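Side-chain contacts in dITP/XTP pyrophosphatase (Staphylococcus aureus, PDB 4BNQ), which probably hydrolyses non-canonical purine nucleoside triphosphates such as XTP, dITP and ITP to their monophosphates and diphosphate, using magnesium: residues K52-A55 with A56-L60; Q186-L189 with E190-N194. One frame throughout, in Å; residues are numbered along the deposited sequence.

Interaction 1 (K52-A55 with A56-L60). With PO4 (phosphate ion), chain C.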
loop_
_atom_site.group_PDB
_atom_site.type_symbol
_atom_site.label_atom_id
_atom_site.label_comp_id
_atom_site.label_asym_id
_atom_site.label_seq_id
_atom_site.Cartn_x
_atom_site.Cartn_y
_atom_site.Cartn_z
ATOM N N LYS A 52 7.661 -2.653 -21.956
ATOM C CA LYS A 52 8.077 -1.264 -22.132
ATOM C C LYS A 52 9.437 -0.977 -21.507
ATOM O O LYS A 52 10.289 -0.372 -22.157
ATOM C CB LYS A 52 6.988 -0.280 -21.669
ATOM C CG LYS A 52 5.757 -0.254 -22.620
ATOM C CD LYS A 52 4.612 0.635 -22.111
ATOM C CE LYS A 52 3.940 0.031 -20.886
ATOM N NZ LYS A 52 2.643 0.690 -20.577
ATOM N N SER A 53 9.659 -1.430 -20.269
ATOM C CA SER A 53 10.920 -1.121 -19.589
ATOM C C SER A 53 12.105 -1.803 -20.263
ATOM O O SER A 53 13.156 -1.183 -20.454
ATOM C CB SER A 53 10.875 -1.498 -18.105
ATOM O OG SER A 53 10.661 -2.881 -17.967
ATOM N N GLU A 54 11.940 -3.072 -20.630
ATOM C CA GLU A 54 13.018 -3.796 -21.301
ATOM C C GLU A 54 13.366 -3.176 -22.651
ATOM O O GLU A 54 14.545 -3.063 -23.012
ATOM C CB GLU A 54 12.698 -5.293 -21.399
ATOM C CG GLU A 54 12.807 -5.942 -20.035
ATOM C CD GLU A 54 12.651 -7.452 -20.044
ATOM O OE1 GLU A 54 12.256 -8.028 -21.090
ATOM O OE2 GLU A 54 12.896 -8.063 -18.976
ATOM N N ALA A 55 12.350 -2.722 -23.375
ATOM C CA ALA A 55 12.601 -2.133 -24.688
ATOM C C ALA A 55 13.386 -0.821 -24.581
ATOM O O ALA A 55 14.328 -0.596 -25.347
ATOM C CB ALA A 55 11.297 -1.936 -25.461
ATOM N N ALA A 56 13.020 0.032 -23.623
ATOM C CA ALA A 56 13.724 1.303 -23.438
ATOM C C ALA A 56 15.146 1.039 -22.975
ATOM O O ALA A 56 16.095 1.680 -23.434
ATOM C CB ALA A 56 13.008 2.173 -22.438
ATOM N N ALA A 57 15.286 0.078 -22.069
ATOM C CA ALA A 57 16.573 -0.214 -21.454
ATOM C C ALA A 57 17.562 -0.759 -22.477
ATOM O O ALA A 57 18.718 -0.338 -22.504
ATOM C CB ALA A 57 16.399 -1.182 -20.312
ATOM N N LYS A 58 17.111 -1.686 -23.320
ATOM C CA LYS A 58 17.973 -2.209 -24.376
ATOM C C LYS A 58 18.387 -1.142 -25.394
ATOM O O LYS A 58 19.530 -1.123 -25.853
ATOM C CB LYS A 58 17.311 -3.397 -25.088
ATOM C CG LYS A 58 17.326 -4.708 -24.290
ATOM C CD LYS A 58 16.553 -5.793 -25.057
ATOM C CE LYS A 58 16.487 -7.112 -24.289
ATOM N NZ LYS A 58 15.954 -6.951 -22.905
ATOM N N ALA A 59 17.461 -0.258 -25.759
ATOM C CA ALA A 59 17.781 0.765 -26.757
ATOM C C ALA A 59 18.678 1.894 -26.214
ATOM O O ALA A 59 19.336 2.578 -26.985
ATOM C CB ALA A 59 16.509 1.342 -27.361
ATOM N N LEU A 60 18.690 2.083 -24.892
ATOM C CA LEU A 60 19.382 3.218 -24.276
ATOM C C LEU A 60 20.579 2.773 -23.452
ATOM O O LEU A 60 21.425 3.591 -23.087
ATOM C CB LEU A 60 18.419 4.032 -23.394
ATOM C CG LEU A 60 17.305 4.796 -24.123
ATOM C CD1 LEU A 60 16.317 5.405 -23.157
ATOM C CD2 LEU A 60 17.884 5.881 -25.019
HETATM P P PO4 C . 2.112 4.145 -21.411
HETATM O O1 PO4 C . 2.762 4.219 -20.028
HETATM O O2 PO4 C . 0.719 4.727 -21.346
HETATM O O3 PO4 C . 2.014 2.688 -21.825
HETATM O O4 PO4 C . 2.936 4.898 -22.416
#
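Lys58 reaches back over the turn of helix before it to Glu54, and the pair meets in two ways. Lys58 N donates to Glu54 O at 2.9 Å, a nearly straight bond (167°), and the CB and CG of Lys58 lie against the same oxygen. Farther out both chains head the same way, but only the ammonium end of the lysine approaches the glutamate chain. A final bend (chi4 53°) brings Lys58 NZ to 4.0 Å from Glu54 CB, yet Glu54 OE1 stays 4.3 Å from Lys58 NZ. At that distance the opposite charges probably attract, but there is no salt bridge, and Glu54 OE2 instead bonds Thr128.

Backbone bonds carry the rest: Ala56 N to Lys52 O, Ala57 N to Ser53 O and Ala59 N to Ala55 O. Small side chains fit close to this ladder; the methyl CB of Ala57 sits 3.2 Å from Ser53 O. Ser53 OG bonds Ser120 and Ser122, fixing the buried side to strand 112-123.

Lys52 leaves the helix on another side. Its NZ forms a salt bridge with Asp68, predicted to be the proton acceptor and a magnesium ligand. NZ of Lys52 is modelled 2.4 Å from O3 of a phosphate ion, a doubtfully short distance; Ser8, Asn9 and Lys13 bond the same ion. This is regular i to i+4 alpha-helix whose Lys52 lines what is probably the triphosphate pocket of the Ham1 fold.

Interaction 2 (Q186-L189 with E190-N194)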
loop_
_atom_site.group_PDB
_atom_site.type_symbol
_atom_site.label_atom_id
_atom_site.label_comp_id
_atom_site.label_asym_id
_atom_site.label_seq_id
_atom_site.Cartn_x
_atom_site.Cartn_y
_atom_site.Cartn_z
ATOM N N GLN A 186 10.845 2.023 -4.046
ATOM C CA GLN A 186 11.785 2.796 -3.243
ATOM C C GLN A 186 12.346 1.980 -2.098
ATOM O O GLN A 186 13.519 2.138 -1.746
ATOM C CB GLN A 186 11.155 4.106 -2.751
ATOM C CG GLN A 186 11.210 5.199 -3.821
ATOM C CD GLN A 186 10.385 6.409 -3.466
ATOM O OE1 GLN A 186 9.476 6.336 -2.632
ATOM N NE2 GLN A 186 10.697 7.538 -4.090
ATOM N N ALA A 187 11.521 1.097 -1.536
ATOM C CA ALA A 187 11.992 0.194 -0.485
ATOM C C ALA A 187 13.025 -0.765 -1.060
ATOM O O ALA A 187 14.018 -1.075 -0.411
ATOM C CB ALA A 187 10.838 -0.579 0.150
ATOM N N PHE A 188 12.772 -1.234 -2.277
ATOM C CA PHE A 188 13.708 -2.094 -2.981
ATOM C C PHE A 188 15.058 -1.385 -3.178
ATOM O O PHE A 188 16.115 -1.954 -2.913
ATOM C CB PHE A 188 13.109 -2.507 -4.328
ATOM C CG PHE A 188 13.993 -3.414 -5.137
ATOM C CD1 PHE A 188 14.938 -2.890 -6.023
ATOM C CD2 PHE A 188 13.884 -4.791 -5.021
ATOM C CE1 PHE A 188 15.761 -3.731 -6.771
ATOM C CE2 PHE A 188 14.700 -5.635 -5.768
ATOM C CZ PHE A 188 15.640 -5.103 -6.648
ATOM N N LEU A 189 15.004 -0.144 -3.647
ATOM C CA LEU A 189 16.199 0.672 -3.843
ATOM C C LEU A 189 16.958 0.908 -2.530
ATOM O O LEU A 189 18.193 0.907 -2.501
ATOM C CB LEU A 189 15.825 2.024 -4.456
ATOM C CG LEU A 189 15.108 1.997 -5.813
ATOM C CD1 LEU A 189 14.693 3.413 -6.239
ATOM C CD2 LEU A 189 15.999 1.376 -6.855
ATOM N N GLU A 190 16.215 1.120 -1.448
ATOM C CA GLU A 190 16.823 1.332 -0.143
ATOM C C GLU A 190 17.498 0.044 0.330
ATOM O O GLU A 190 18.554 0.090 0.958
ATOM C CB GLU A 190 15.784 1.821 0.879
ATOM C CG GLU A 190 15.450 3.309 0.777
ATOM C CD GLU A 190 16.584 4.217 1.258
ATOM O OE1 GLU A 190 17.023 4.064 2.422
ATOM O OE2 GLU A 190 17.031 5.098 0.481
ATOM N N GLY A 191 16.888 -1.094 0.014
ATOM C CA GLY A 191 17.484 -2.390 0.288
ATOM C C GLY A 191 18.820 -2.614 -0.412
ATOM O O GLY A 191 19.701 -3.275 0.151
ATOM N N GLU A 192 18.987 -2.074 -1.624
ATOM C CA GLU A 192 20.239 -2.290 -2.356
ATOM C C GLU A 192 21.336 -1.299 -1.976
ATOM O O GLU A 192 22.447 -1.353 -2.493
ATOM C CB GLU A 192 20.043 -2.410 -3.885
ATOM C CG GLU A 192 19.672 -1.157 -4.671
ATOM C CD GLU A 192 19.297 -1.483 -6.131
ATOM O OE1 GLU A 192 19.152 -2.685 -6.470
ATOM O OE2 GLU A 192 19.147 -0.543 -6.947
ATOM N N LYS A 193 21.029 -0.407 -1.050
ATOM C CA LYS A 193 22.072 0.402 -0.457
ATOM C C LYS A 193 22.648 -0.331 0.757
ATOM O O LYS A 193 22.815 0.253 1.821
ATOM C CB LYS A 193 21.534 1.772 -0.073
ATOM C CG LYS A 193 21.004 2.574 -1.246
ATOM C CD LYS A 193 20.597 3.942 -0.739
ATOM C CE LYS A 193 20.017 4.820 -1.819
ATOM N NZ LYS A 193 19.440 6.042 -1.176
ATOM N N ASN A 194 22.935 -1.621 0.571
ATOM C CA ASN A 194 23.588 -2.457 1.576
ATOM C C ASN A 194 22.868 -2.487 2.912
ATOM O O ASN A 194 23.494 -2.273 3.950
ATOM C CB ASN A 194 25.039 -2.017 1.787
ATOM C CG ASN A 194 25.870 -2.148 0.534
ATOM O OD1 ASN A 194 26.167 -3.256 0.088
ATOM N ND2 ASN A 194 26.262 -1.015 -0.038
#
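Glu192 folds back over the last turn of the helix and lays its side chain alongside Leu189, with its carboxylate reaching the Phe188 ring. Its CG takes the position between backbone N and carbonyl carbon (chi1 71°), and the chain then runs extended. Glu192 CG therefore rests 3.3 Å from Leu189 O, and the carboxylate rides beside the leucine, with OE2 of Glu192 3.7 Å from CD2 of Leu189. The other oxygen, OE1 of Glu192, comes within 3.6 Å of Phe188 CE1, approaching the ring obliquely, with ring and carboxylate planes 61° apart.

The tight part is the pair of i to i+4 bonds ending at Glu190 and Gly191, together with the buried Ala187, Phe188 and Gly191. Glu190 N bonds Gln186 O and Gly191 N bonds Ala187 O, both at 2.9 Å. Phe188 meets Phe131 edge-to-face, while Ala187 packs on its counterpart in the second subunit.

Toward the chain end the order slackens. Glu192 N is shared between Phe188 O and Leu189 O, each 3.2 Å away, the bond to Leu189 O being weak. On the solvent side, extended Lys193 returns along the turn to Glu190. NZ of Lys193 makes a salt bridge of 3.1 Å with Glu190 OE2, entering on the syn side but 31° out of the carboxylate plane.

Chemically, the backbone bonds keep the turn helical, while Ala187 and Phe188 pack against the second subunit. Glu190 lies at that boundary, where Lys193 probably offsets part of its negative charge; Lys193 and Glu192 themselves are exposed.

From the N terminus, interaction 1 comes first, in the final turns of helix 45-60, just before the chain enters strand 64-73. Interaction 2 follows far along the sequence, where helix 177-191 runs out into the C-terminal tail. Each joins consecutive residues, stays at the end of its own helix and closes no long loop, and the two stand in series, neither nesting nor crossing. The centres of interactions 1 and 2 are 22 Å apart, and the two do not touch. The antiparallel sheet relates them: helix 45-60 packs on strands 64-73 and 112-123, whereas helix 177-191 meets strand 126-139 through Phe131 and faces the second subunit.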